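Local coordinates for clostripain-related protein (Bacteroides thetaiotaomicron, PDB 6N9J) that probably cleaves peptide bonds as a secreted cysteine protease of the clostripain (C11) family, at residues D85-V88 with M89-V92; R137-I140 with P141-N144; L251-A254 with T255-V258; A303-H306 with Y307-M310. One frame throughout, in Å; residues are numbered along the deposited sequence.

Contact 1 (D85-V88 with M89-V92); sequences DVDV and MKNV
Lys90 lies alongside Val86, one turn earlier, and its chain can be followed atom by atom. With CG beside the backbone N (chi1 -79°), the lysine leans back toward the start of the helix. CB sits 3.3 Å from Val86 O, and CG comes to 3.1 Å from the same oxygen. CD, still 3.7 Å from Val86 O, also meets Val86 CG1, and CE follows along that methyl at 3.8 Å. From there the extended chain carries NZ to a salt bridge with Glu145 of helix 140-146; Asp87 OD1, at 4.8 Å from Lys90 NZ, adds a nearby opposite charge without touching it. All this happens on the first turns of helix 86-99, whose N-cap is Asp85: its OD1 takes the N-H of Val88 at 3.1 Å on the anti side of the carboxylate, and a weak bond from Asp87 N. The backbone O of Asp85 accepts from Met89 N, starting the i to i+4 series. Further on, a water donates to Val88 O at 2.8 Å and to Asn91 OD1 at 3.0 Å, linking the asparagine side chain to a carbonyl that already accepts from Val92 N.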
ATOM      1  N   ASP A  85     -11.093  -6.891  11.202  1.00 26.00           N
ATOM      2  CA  ASP A  85     -12.149  -7.885  11.030  1.00 27.36           C
ATOM      3  C   ASP A  85     -13.040  -7.480   9.845  1.00 24.55           C
ATOM      4  O   ASP A  85     -13.273  -6.295   9.628  1.00 22.94           O
ATOM      5  CB  ASP A  85     -12.974  -8.020  12.307  1.00 31.42           C
ATOM      6  CG  ASP A  85     -14.251  -8.811  12.094  1.00 35.67           C
ATOM      7  OD1 ASP A  85     -15.311  -8.181  11.866  1.00 37.67           O
ATOM      8  OD2 ASP A  85     -14.195 -10.059  12.149  1.00 35.91           O
ATOM      9  N   VAL A  86     -13.526  -8.453   9.079  1.00 23.78           N
ATOM     10  CA  VAL A  86     -14.170  -8.145   7.803  1.00 26.42           C
ATOM     11  C   VAL A  86     -15.458  -7.347   7.973  1.00 25.96           C
ATOM     12  O   VAL A  86     -15.698  -6.384   7.251  1.00 23.96           O
ATOM     13  CB  VAL A  86     -14.487  -9.421   6.999  1.00 29.02           C
ATOM     14  CG1 VAL A  86     -15.114  -9.057   5.650  1.00 25.53           C
ATOM     15  CG2 VAL A  86     -13.227 -10.238   6.792  1.00 30.13           C
ATOM     16  N   ASP A  87     -16.269  -7.748   8.944  1.00 28.83           N
ATOM     17  CA  ASP A  87     -17.558  -7.127   9.179  1.00 27.95           C
ATOM     18  C   ASP A  87     -17.414  -5.747   9.808  1.00 26.44           C
ATOM     19  O   ASP A  87     -18.282  -4.895   9.636  1.00 26.12           O
ATOM     20  CB  ASP A  87     -18.425  -8.026  10.055  1.00 32.88           C
ATOM     21  CG  ASP A  87     -18.800  -9.333   9.363  1.00 39.22           C
ATOM     22  OD1 ASP A  87     -18.909  -9.352   8.115  1.00 37.96           O
ATOM     23  OD2 ASP A  87     -18.985 -10.349  10.069  1.00 44.49           O
ATOM     24  N   VAL A  88     -16.321  -5.524  10.529  1.00 25.56           N
ATOM     25  CA  VAL A  88     -16.025  -4.204  11.075  1.00 22.56           C
ATOM     26  C   VAL A  88     -15.709  -3.214   9.951  1.00 21.86           C
ATOM     27  O   VAL A  88     -16.300  -2.126   9.891  1.00 20.76           O
ATOM     28  CB  VAL A  88     -14.842  -4.242  12.058  1.00 21.17           C
ATOM     29  CG1 VAL A  88     -14.294  -2.836  12.310  1.00 18.52           C
ATOM     30  CG2 VAL A  88     -15.261  -4.905  13.360  1.00 20.27           C
ATOM     31  N   MET A  89     -14.780  -3.608   9.074  1.00 18.58           N
ATOM     32  CA  MET A  89     -14.336  -2.793   7.945  1.00 17.40           C
ATOM     33  C   MET A  89     -15.467  -2.534   6.971  1.00 15.83           C
ATOM     34  O   MET A  89     -15.582  -1.445   6.431  1.00 16.45           O
ATOM     35  CB  MET A  89     -13.171  -3.470   7.199  1.00 19.52           C
ATOM     36  CG  MET A  89     -12.729  -2.726   5.935  1.00 14.44           C
ATOM     37  SD  MET A  89     -11.292  -3.413   5.050  1.00 18.69           S
ATOM     38  CE  MET A  89     -10.005  -3.089   6.240  1.00 16.29           C
ATOM     39  N   LYS A  90     -16.278  -3.558   6.737  1.00 18.92           N
ATOM     40  CA  LYS A  90     -17.468  -3.429   5.914  1.00 23.85           C
ATOM     41  C   LYS A  90     -18.419  -2.375   6.481  1.00 26.86           C
ATOM     42  O   LYS A  90     -18.919  -1.522   5.744  1.00 28.16           O
ATOM     43  CB  LYS A  90     -18.182  -4.776   5.794  1.00 26.75           C
ATOM     44  CG  LYS A  90     -17.547  -5.738   4.794  1.00 27.00           C
ATOM     45  CD  LYS A  90     -18.325  -7.037   4.741  1.00 29.71           C
ATOM     46  CE  LYS A  90     -17.986  -7.831   3.501  1.00 32.36           C
ATOM     47  NZ  LYS A  90     -18.931  -8.977   3.362  1.00 35.56           N
ATOM     48  N   ASN A  91     -18.653  -2.422   7.787  1.00 27.23           N
ATOM     49  CA  ASN A  91     -19.537  -1.445   8.426  1.00 28.66           C
ATOM     50  C   ASN A  91     -18.988  -0.024   8.287  1.00 27.03           C
ATOM     51  O   ASN A  91     -19.735   0.919   7.982  1.00 27.42           O
ATOM     52  CB  ASN A  91     -19.751  -1.796   9.901  1.00 31.51           C
ATOM     53  CG  ASN A  91     -20.673  -0.806  10.619  1.00 37.13           C
ATOM     54  OD1 ASN A  91     -20.210   0.074  11.348  1.00 39.92           O
ATOM     55  ND2 ASN A  91     -21.983  -0.953  10.420  1.00 36.25           N
ATOM     56  N   VAL A  92     -17.681   0.128   8.497  1.00 20.52           N
ATOM     57  CA  VAL A  92     -17.046   1.428   8.317  1.00 18.96           C
ATOM     58  C   VAL A  92     -17.253   1.927   6.894  1.00 21.21           C
ATOM     59  O   VAL A  92     -17.645   3.076   6.693  1.00 25.33           O
ATOM     60  CB  VAL A  92     -15.538   1.378   8.617  1.00 19.27           C
ATOM     61  CG1 VAL A  92     -14.881   2.709   8.261  1.00 18.12           C
ATOM     62  CG2 VAL A  92     -15.300   1.022  10.072  1.00 21.73           C
TER
HETATM   63  O   HOH W   1     -17.418  -0.724  12.008  1.00 26.49           O

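Contact 2 (R137-I140 with P141-N144); sequences RMNI and PDLN
The Asn139 amide and the Asp142 carboxylate run side by side and point the same way, but their planes stand 68° apart, so the two flat groups do not stack. Asp142 OD2 comes to Asn139 CB at 3.7 Å, and the amide's polar end turns to Tyr119, whose backbone O accepts from Asn139 ND2. Next to them, the Ile140-Pro141 peptide link holds CD of the puckered Pro141 ring 3.5 Å from Ile140 CB, a close pair imposed by the chain.

Here strand 136-138 passes into helix 140-146. Asn139 holds the N-cap position, yet its side chain makes no capping bond. Its backbone O works instead, accepting from Leu143 N at 3.0 Å with the donor in the carbonyl plane, and weakly from Asp142 N. Pro141 has no N-H to offer, which costs little in the first turn of a helix. Ile140 O takes the next bond, from Asn144 N at 2.9 Å.

Met138 reaches forward from the strand with its chain extended beyond CG. It crosses Leu143 at about a right angle: SD lies 3.8 Å from Leu143 CA and 3.9 Å from Leu143 CD1, while the terminal CE stops 3.5 Å from Asp142 O. The thioether thus lies against the first helical turn, on the flank that faces helix 86-99.

Thioether packs on Leu143 and the Asp142 backbone, while the Asp142 carboxylate lies beside Asn139. A carboxylate so close to a helix N-terminus would probably be stabilised in its charged form by the helix dipole.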
ATOM      1  N   ARG A 137      -4.793 -10.005  12.090  1.00 22.89           N
ATOM      2  CA  ARG A 137      -4.305  -9.438  10.838  1.00 23.01           C
ATOM      3  C   ARG A 137      -5.250  -9.820   9.710  1.00 22.56           C
ATOM      4  O   ARG A 137      -5.969 -10.811   9.812  1.00 25.86           O
ATOM      5  CB  ARG A 137      -2.889  -9.924  10.543  1.00 25.05           C
ATOM      6  CG  ARG A 137      -1.926  -9.650  11.685  1.00 25.74           C
ATOM      7  CD  ARG A 137      -0.549 -10.180  11.428  1.00 25.36           C
ATOM      8  NE  ARG A 137       0.207 -10.271  12.679  1.00 27.72           N
ATOM      9  CZ  ARG A 137       1.471 -10.679  12.763  1.00 27.82           C
ATOM     10  NH1 ARG A 137       2.127 -11.027  11.662  1.00 24.12           N
ATOM     11  NH2 ARG A 137       2.074 -10.742  13.945  1.00 29.14           N
ATOM     12  N   MET A 138      -5.247  -9.050   8.631  1.00 17.03           N
ATOM     13  CA  MET A 138      -6.208  -9.289   7.566  1.00 17.72           C
ATOM     14  C   MET A 138      -5.564 -10.005   6.376  1.00 17.30           C
ATOM     15  O   MET A 138      -4.566  -9.554   5.828  1.00 18.74           O
ATOM     16  CB  MET A 138      -6.850  -7.959   7.117  1.00 14.16           C
ATOM     17  CG  MET A 138      -8.302  -8.081   6.650  1.00 20.59           C
ATOM     18  SD  MET A 138      -9.067  -6.555   6.003  1.00 14.16           S
ATOM     19  CE  MET A 138     -10.756  -7.106   5.869  1.00 24.18           C
ATOM     20  N   ASN A 139      -6.139 -11.133   5.986  1.00 17.38           N
ATOM     21  CA  ASN A 139      -5.676 -11.846   4.803  1.00 17.47           C
ATOM     22  C   ASN A 139      -6.217 -11.154   3.552  1.00 20.83           C
ATOM     23  O   ASN A 139      -7.324 -10.617   3.573  1.00 19.63           O
ATOM     24  CB  ASN A 139      -6.107 -13.313   4.865  1.00 17.80           C
ATOM     25  CG  ASN A 139      -5.344 -14.102   5.924  1.00 22.15           C
ATOM     26  OD1 ASN A 139      -4.180 -14.445   5.726  1.00 25.60           O
ATOM     27  ND2 ASN A 139      -6.002 -14.407   7.048  1.00 24.35           N
ATOM     28  N   ILE A 140      -5.441 -11.150   2.473  1.00 22.28           N
ATOM     29  CA  ILE A 140      -5.819 -10.394   1.279  1.00 22.42           C
ATOM     30  C   ILE A 140      -7.164 -10.835   0.677  1.00 22.81           C
ATOM     31  O   ILE A 140      -7.918  -9.989   0.209  1.00 25.23           O
ATOM     32  CB  ILE A 140      -4.715 -10.464   0.197  1.00 23.07           C
ATOM     33  CG1 ILE A 140      -3.369 -10.066   0.802  1.00 19.71           C
ATOM     34  CG2 ILE A 140      -5.054  -9.552  -0.986  1.00 22.05           C
ATOM     35  CD1 ILE A 140      -3.365  -8.698   1.434  1.00 16.53           C
ATOM     36  N   PRO A 141      -7.482 -12.147   0.696  1.00 23.35           N
ATOM     37  CA  PRO A 141      -8.857 -12.497   0.314  1.00 23.91           C
ATOM     38  C   PRO A 141      -9.946 -11.881   1.204  1.00 25.63           C
ATOM     39  O   PRO A 141     -11.035 -11.599   0.705  1.00 25.40           O
ATOM     40  CB  PRO A 141      -8.857 -14.019   0.426  1.00 23.37           C
ATOM     41  CG  PRO A 141      -7.479 -14.382   0.035  1.00 22.52           C
ATOM     42  CD  PRO A 141      -6.611 -13.340   0.680  1.00 21.54           C
ATOM     43  N   ASP A 142      -9.658 -11.683   2.489  1.00 27.24           N
ATOM     44  CA  ASP A 142     -10.601 -11.025   3.401  1.00 27.69           C
ATOM     45  C   ASP A 142     -10.732  -9.538   3.074  1.00 23.97           C
ATOM     46  O   ASP A 142     -11.825  -8.985   3.107  1.00 23.03           O
ATOM     47  CB  ASP A 142     -10.168 -11.198   4.866  1.00 28.91           C
ATOM     48  CG  ASP A 142     -10.323 -12.626   5.359  1.00 32.34           C
ATOM     49  OD1 ASP A 142     -11.236 -13.329   4.878  1.00 33.68           O
ATOM     50  OD2 ASP A 142      -9.534 -13.045   6.235  1.00 35.18           O
ATOM     51  N   LEU A 143      -9.606  -8.899   2.757  1.00 21.86           N
ATOM     52  CA  LEU A 143      -9.619  -7.507   2.321  1.00 21.18           C
ATOM     53  C   LEU A 143     -10.431  -7.336   1.032  1.00 23.03           C
ATOM     54  O   LEU A 143     -11.161  -6.358   0.876  1.00 21.09           O
ATOM     55  CB  LEU A 143      -8.192  -6.997   2.123  1.00 17.81           C
ATOM     56  CG  LEU A 143      -7.986  -5.551   1.672  1.00 19.69           C
ATOM     57  CD1 LEU A 143      -8.636  -4.552   2.638  1.00 19.04           C
ATOM     58  CD2 LEU A 143      -6.512  -5.251   1.513  1.00 17.97           C
ATOM     59  N   ASN A 144     -10.301  -8.288   0.111  1.00 25.47           N
ATOM     60  CA  ASN A 144     -11.033  -8.234  -1.155  1.00 27.28           C
ATOM     61  C   ASN A 144     -12.530  -8.414  -0.946  1.00 25.60           C
ATOM     62  O   ASN A 144     -13.342  -7.908  -1.713  1.00 29.19           O
ATOM     63  CB  ASN A 144     -10.511  -9.302  -2.126  1.00 29.32           C
ATOM     64  CG  ASN A 144     -10.923  -9.036  -3.557  1.00 32.20           C
ATOM     65  OD1 ASN A 144     -11.057  -7.885  -3.970  1.00 31.89           O
ATOM     66  ND2 ASN A 144     -11.126 -10.101  -4.323  1.00 34.22           N
TER

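Contact 3 (L251-A254 with T255-V258); sequences LAAA and TRDV
Two turns of helix 248-259 make up this contact, and its distinctive feature is a threonine hydroxyl turned back onto the helix backbone. Thr255 OG1 donates to Leu251 O at 2.9 Å, and Thr255 N donates to the same oxygen at 2.8 Å, so one carbonyl is gripped twice by one residue. The two donors come in differently: the amide is tilted 20° from the carbonyl plane, whereas the hydroxyl stands above it, 41° out. The hydroxyl gets there because OG1 sits beside the backbone N, which puts it on the side of the preceding turn. With a valine in its place, Leu251 O would probably keep its amide bond but lose the second donor, and a methyl would be pushed toward that carbonyl.

One position on, Arg256 takes the same first turn back. Its CG comes within 3.1 Å of Ala252 O; the chain then bends at chi3 and lays one face of the guanidinium over Ala253, with NH1 4.0 Å from Ala253 CA and 4.1 Å from Ala253 CB. Arg256 N bonds to Ala252 O at 3.1 Å, but the next two backbone bonds are weak: Asp257 N to Ala253 O is stretched to 3.4 Å, and Val258 N to Ala254 O to 3.3 Å.

Leu251, Ala254 and Thr255 turn to helix 301-314, where Tyr307 touches all three. Ala252 and Thr255 also meet Trp366 of helix 365-369, and Arg256 reaches Asp371 in the loop beyond.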
ATOM      1  N   LEU A 251      -0.283  -8.344 -18.655  1.00 21.11           N
ATOM      2  CA  LEU A 251       0.983  -8.675 -18.010  1.00 21.93           C
ATOM      3  C   LEU A 251       1.026 -10.174 -17.702  1.00 24.59           C
ATOM      4  O   LEU A 251       2.011 -10.846 -17.992  1.00 27.84           O
ATOM      5  CB  LEU A 251       1.180  -7.845 -16.737  1.00 17.93           C
ATOM      6  CG  LEU A 251       2.536  -8.025 -16.032  1.00 19.27           C
ATOM      7  CD1 LEU A 251       3.724  -7.705 -16.948  1.00 14.86           C
ATOM      8  CD2 LEU A 251       2.590  -7.194 -14.775  1.00 13.62           C
ATOM      9  N   ALA A 252      -0.058 -10.699 -17.144  1.00 25.38           N
ATOM     10  CA  ALA A 252      -0.155 -12.130 -16.856  1.00 25.22           C
ATOM     11  C   ALA A 252      -0.016 -12.954 -18.133  1.00 24.42           C
ATOM     12  O   ALA A 252       0.667 -13.968 -18.145  1.00 27.77           O
ATOM     13  CB  ALA A 252      -1.473 -12.443 -16.159  1.00 23.52           C
ATOM     14  N   ALA A 253      -0.663 -12.509 -19.208  1.00 22.89           N
ATOM     15  CA  ALA A 253      -0.563 -13.184 -20.500  1.00 23.50           C
ATOM     16  C   ALA A 253       0.856 -13.086 -21.072  1.00 24.89           C
ATOM     17  O   ALA A 253       1.354 -14.033 -21.666  1.00 26.38           O
ATOM     18  CB  ALA A 253      -1.576 -12.608 -21.485  1.00 23.55           C
ATOM     19  N   ALA A 254       1.513 -11.943 -20.888  1.00 25.60           N
ATOM     20  CA  ALA A 254       2.889 -11.794 -21.359  1.00 23.94           C
ATOM     21  C   ALA A 254       3.821 -12.673 -20.532  1.00 26.06           C
ATOM     22  O   ALA A 254       4.810 -13.179 -21.045  1.00 26.90           O
ATOM     23  CB  ALA A 254       3.332 -10.340 -21.298  1.00 20.97           C
ATOM     24  N   THR A 255       3.494 -12.859 -19.255  1.00 23.61           N
ATOM     25  CA  THR A 255       4.287 -13.713 -18.371  1.00 23.47           C
ATOM     26  C   THR A 255       4.244 -15.173 -18.807  1.00 26.74           C
ATOM     27  O   THR A 255       5.266 -15.851 -18.834  1.00 24.46           O
ATOM     28  CB  THR A 255       3.804 -13.608 -16.909  1.00 23.70           C
ATOM     29  OG1 THR A 255       4.001 -12.272 -16.439  1.00 22.89           O
ATOM     30  CG2 THR A 255       4.567 -14.586 -16.005  1.00 21.48           C
ATOM     31  N   ARG A 256       3.053 -15.647 -19.149  1.00 32.34           N
ATOM     32  CA  ARG A 256       2.863 -17.030 -19.550  1.00 38.35           C
ATOM     33  C   ARG A 256       3.727 -17.346 -20.760  1.00 44.11           C
ATOM     34  O   ARG A 256       4.381 -18.381 -20.806  1.00 45.18           O
ATOM     35  CB  ARG A 256       1.392 -17.305 -19.851  1.00 42.71           C
ATOM     36  CG  ARG A 256       0.484 -17.063 -18.651  1.00 47.31           C
ATOM     37  CD  ARG A 256      -0.983 -17.369 -18.937  1.00 52.59           C
ATOM     38  NE  ARG A 256      -1.264 -17.437 -20.366  1.00 56.96           N
ATOM     39  CZ  ARG A 256      -2.321 -16.879 -20.946  1.00 59.15           C
ATOM     40  NH1 ARG A 256      -3.203 -16.207 -20.216  1.00 57.96           N
ATOM     41  NH2 ARG A 256      -2.490 -16.992 -22.259  1.00 61.34           N
ATOM     42  N   ASP A 257       3.755 -16.427 -21.717  1.00 46.84           N
ATOM     43  CA  ASP A 257       4.535 -16.610 -22.933  1.00 49.86           C
ATOM     44  C   ASP A 257       6.027 -16.714 -22.647  1.00 43.57           C
ATOM     45  O   ASP A 257       6.740 -17.477 -23.308  1.00 44.59           O
ATOM     46  CB  ASP A 257       4.269 -15.463 -23.906  1.00 57.03           C
ATOM     47  CG  ASP A 257       2.839 -15.438 -24.394  1.00 63.17           C
ATOM     48  OD1 ASP A 257       2.065 -16.352 -24.029  1.00 64.81           O
ATOM     49  OD2 ASP A 257       2.490 -14.498 -25.138  1.00 66.35           O
ATOM     50  N   VAL A 258       6.500 -15.946 -21.670  1.00 34.12           N
ATOM     51  CA  VAL A 258       7.907 -15.990 -21.301  1.00 29.43           C
ATOM     52  C   VAL A 258       8.238 -17.358 -20.704  1.00 29.74           C
ATOM     53  O   VAL A 258       9.233 -17.981 -21.074  1.00 29.02           O
ATOM     54  CB  VAL A 258       8.272 -14.860 -20.313  1.00 26.98           C
ATOM     55  CG1 VAL A 258       9.584 -15.144 -19.613  1.00 24.12           C
ATOM     56  CG2 VAL A 258       8.352 -13.535 -21.047  1.00 27.27           C
TER

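Contact 4 (A303-H306 with Y307-M310); sequences AFNH and YKEM
Phe304 and Lys308 meet one turn apart on helix 301-314, an i to i+4 pair on the flank facing helix 290-297. The clearest interaction is a CH-pi contact: Lys308 CG lies over one face of the Phe304 ring, 4.0 Å from its centroid and offset toward the rim, and Lys308 CD touches CE2 of that ring at 3.6 Å. The lysine chain crosses the ring obliquely, then bends at chi3, which brings CE to 3.9 Å from Asn305 OD1. A serine at the Phe304 position would probably strip the lysine methylenes of their flat support, set that chain free to swing and leave Gln295 of helix 290-297 without that neighbour.

A looser sulfur-aromatic approach joins Met310 and His306. The main touch is Met310 CG, 3.5 Å from His306 NE2; bends at chi2 and chi3 then fold the rest back beside the ring, with SD oblique at 4.6 Å from the His306 centroid and CE 3.8 Å from His306 CE1.

Backbone bonds hold the turns in step: Tyr307 N to Ala303 O, Lys308 N to Phe304 O at 2.9 Å, and Met310 N to His306 O. The Glu309 side chain touches the preceding turn through its CG, which, placed beside its own backbone N (chi1 -53°), comes within 3.1 Å of Asn305 O.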
ATOM      1  N   ALA A 303       9.800 -12.936 -26.881  1.00 34.66           N
ATOM      2  CA  ALA A 303       8.889 -13.075 -25.754  1.00 33.55           C
ATOM      3  C   ALA A 303       9.175 -12.036 -24.679  1.00 31.28           C
ATOM      4  O   ALA A 303       8.255 -11.495 -24.060  1.00 30.59           O
ATOM      5  CB  ALA A 303       8.987 -14.468 -25.170  1.00 35.03           C
ATOM      6  N   PHE A 304      10.455 -11.749 -24.469  1.00 29.87           N
ATOM      7  CA  PHE A 304      10.856 -10.889 -23.367  1.00 28.36           C
ATOM      8  C   PHE A 304      10.689  -9.419 -23.671  1.00 28.26           C
ATOM      9  O   PHE A 304      10.215  -8.665 -22.829  1.00 24.21           O
ATOM     10  CB  PHE A 304      12.303 -11.135 -22.975  1.00 28.01           C
ATOM     11  CG  PHE A 304      12.741 -10.316 -21.801  1.00 28.23           C
ATOM     12  CD1 PHE A 304      12.122 -10.470 -20.568  1.00 24.04           C
ATOM     13  CD2 PHE A 304      13.761  -9.389 -21.927  1.00 30.49           C
ATOM     14  CE1 PHE A 304      12.515  -9.720 -19.483  1.00 23.40           C
ATOM     15  CE2 PHE A 304      14.154  -8.628 -20.841  1.00 30.16           C
ATOM     16  CZ  PHE A 304      13.528  -8.794 -19.622  1.00 25.58           C
ATOM     17  N   ASN A 305      11.110  -9.005 -24.860  1.00 29.75           N
ATOM     18  CA  ASN A 305      10.960  -7.608 -25.242  1.00 29.83           C
ATOM     19  C   ASN A 305       9.486  -7.212 -25.252  1.00 26.86           C
ATOM     20  O   ASN A 305       9.161  -6.056 -25.060  1.00 28.25           O
ATOM     21  CB  ASN A 305      11.599  -7.340 -26.609  1.00 31.26           C
ATOM     22  CG  ASN A 305      13.114  -7.519 -26.593  1.00 34.29           C
ATOM     23  OD1 ASN A 305      13.746  -7.464 -25.537  1.00 35.20           O
ATOM     24  ND2 ASN A 305      13.701  -7.732 -27.768  1.00 35.64           N
ATOM     25  N   HIS A 306       8.604  -8.179 -25.486  1.00 26.17           N
ATOM     26  CA  HIS A 306       7.176  -7.934 -25.408  1.00 26.68           C
ATOM     27  C   HIS A 306       6.740  -7.805 -23.946  1.00 27.36           C
ATOM     28  O   HIS A 306       5.917  -6.959 -23.606  1.00 25.23           O
ATOM     29  CB  HIS A 306       6.384  -9.045 -26.084  1.00 28.92           C
ATOM     30  CG  HIS A 306       4.903  -8.896 -25.920  1.00 33.35           C
ATOM     31  ND1 HIS A 306       4.151  -8.035 -26.688  1.00 34.04           N
ATOM     32  CD2 HIS A 306       4.038  -9.472 -25.048  1.00 33.07           C
ATOM     33  CE1 HIS A 306       2.888  -8.095 -26.309  1.00 34.05           C
ATOM     34  NE2 HIS A 306       2.793  -8.960 -25.316  1.00 33.53           N
ATOM     35  N   TYR A 307       7.302  -8.659 -23.091  1.00 27.95           N
ATOM     36  CA  TYR A 307       7.010  -8.613 -21.668  1.00 26.92           C
ATOM     37  C   TYR A 307       7.351  -7.248 -21.087  1.00 25.34           C
ATOM     38  O   TYR A 307       6.588  -6.700 -20.298  1.00 22.14           O
ATOM     39  CB  TYR A 307       7.773  -9.706 -20.907  1.00 25.95           C
ATOM     40  CG  TYR A 307       7.534  -9.632 -19.421  1.00 25.82           C
ATOM     41  CD1 TYR A 307       6.425 -10.241 -18.851  1.00 26.29           C
ATOM     42  CD2 TYR A 307       8.397  -8.926 -18.589  1.00 25.83           C
ATOM     43  CE1 TYR A 307       6.188 -10.159 -17.500  1.00 25.57           C
ATOM     44  CE2 TYR A 307       8.163  -8.835 -17.233  1.00 22.66           C
ATOM     45  CZ  TYR A 307       7.059  -9.457 -16.695  1.00 23.98           C
ATOM     46  OH  TYR A 307       6.808  -9.370 -15.348  1.00 26.78           O
ATOM     47  N   LYS A 308       8.502  -6.704 -21.472  1.00 26.96           N
ATOM     48  CA  LYS A 308       8.918  -5.404 -20.953  1.00 27.37           C
ATOM     49  C   LYS A 308       7.916  -4.313 -21.333  1.00 25.96           C
ATOM     50  O   LYS A 308       7.652  -3.414 -20.539  1.00 25.12           O
ATOM     51  CB  LYS A 308      10.313  -5.038 -21.453  1.00 28.71           C
ATOM     52  CG  LYS A 308      11.409  -5.949 -20.897  1.00 33.76           C
ATOM     53  CD  LYS A 308      12.788  -5.326 -21.029  1.00 37.77           C
ATOM     54  CE  LYS A 308      13.166  -5.102 -22.483  1.00 42.13           C
ATOM     55  NZ  LYS A 308      14.469  -4.380 -22.616  1.00 43.88           N
ATOM     56  N   GLU A 309       7.362  -4.400 -22.540  1.00 25.23           N
ATOM     57  CA  GLU A 309       6.343  -3.444 -22.976  1.00 26.88           C
ATOM     58  C   GLU A 309       5.102  -3.529 -22.100  1.00 22.07           C
ATOM     59  O   GLU A 309       4.589  -2.512 -21.661  1.00 22.25           O
ATOM     60  CB  GLU A 309       5.951  -3.674 -24.437  1.00 30.87           C
ATOM     61  CG  GLU A 309       7.111  -3.703 -25.425  1.00 37.72           C
ATOM     62  CD  GLU A 309       7.692  -2.329 -25.707  1.00 42.28           C
ATOM     63  OE1 GLU A 309       7.364  -1.375 -24.965  1.00 39.09           O
ATOM     64  OE2 GLU A 309       8.470  -2.206 -26.685  1.00 46.63           O
ATOM     65  N   MET A 310       4.623  -4.748 -21.859  1.00 21.46           N
ATOM     66  CA  MET A 310       3.448  -4.958 -21.031  1.00 20.54           C
ATOM     67  C   MET A 310       3.737  -4.539 -19.605  1.00 20.73           C
ATOM     68  O   MET A 310       2.858  -4.055 -18.900  1.00 17.86           O
ATOM     69  CB  MET A 310       3.007  -6.423 -21.068  1.00 19.00           C
ATOM     70  CG  MET A 310       2.564  -6.904 -22.435  1.00 20.42           C
ATOM     71  SD  MET A 310       1.185  -5.999 -23.182  1.00 18.26           S
ATOM     72  CE  MET A 310       2.074  -4.935 -24.295  1.00 20.39           C
TER

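In the fold
The four contacts form two touching pairs. Contacts 1 and 2 start two helices, 86-99 and 140-146, that pack together through Met89 SD on Leu143 CD1 (3.8 Å) and Val86 on Asp142, while Met89 also touches Met138 of strand 136-138. Contacts 3 and 4 lie within helices 248-259 and 301-314, which meet where Thr255 OG1 is 3.2 Å from Tyr307 CE1. Contact 3 is the most buried of the four, and its Ala254 packs against helix 301-314 through CB; contact 4 has more exposed residues and relies on rings, sulfur and long chains. Capping positions mark the first pair, whereas the second has continuous helical backbone throughout. Contacts 1 and 4 lie on opposite sides of the chain's centre, their centres about 40 Å apart.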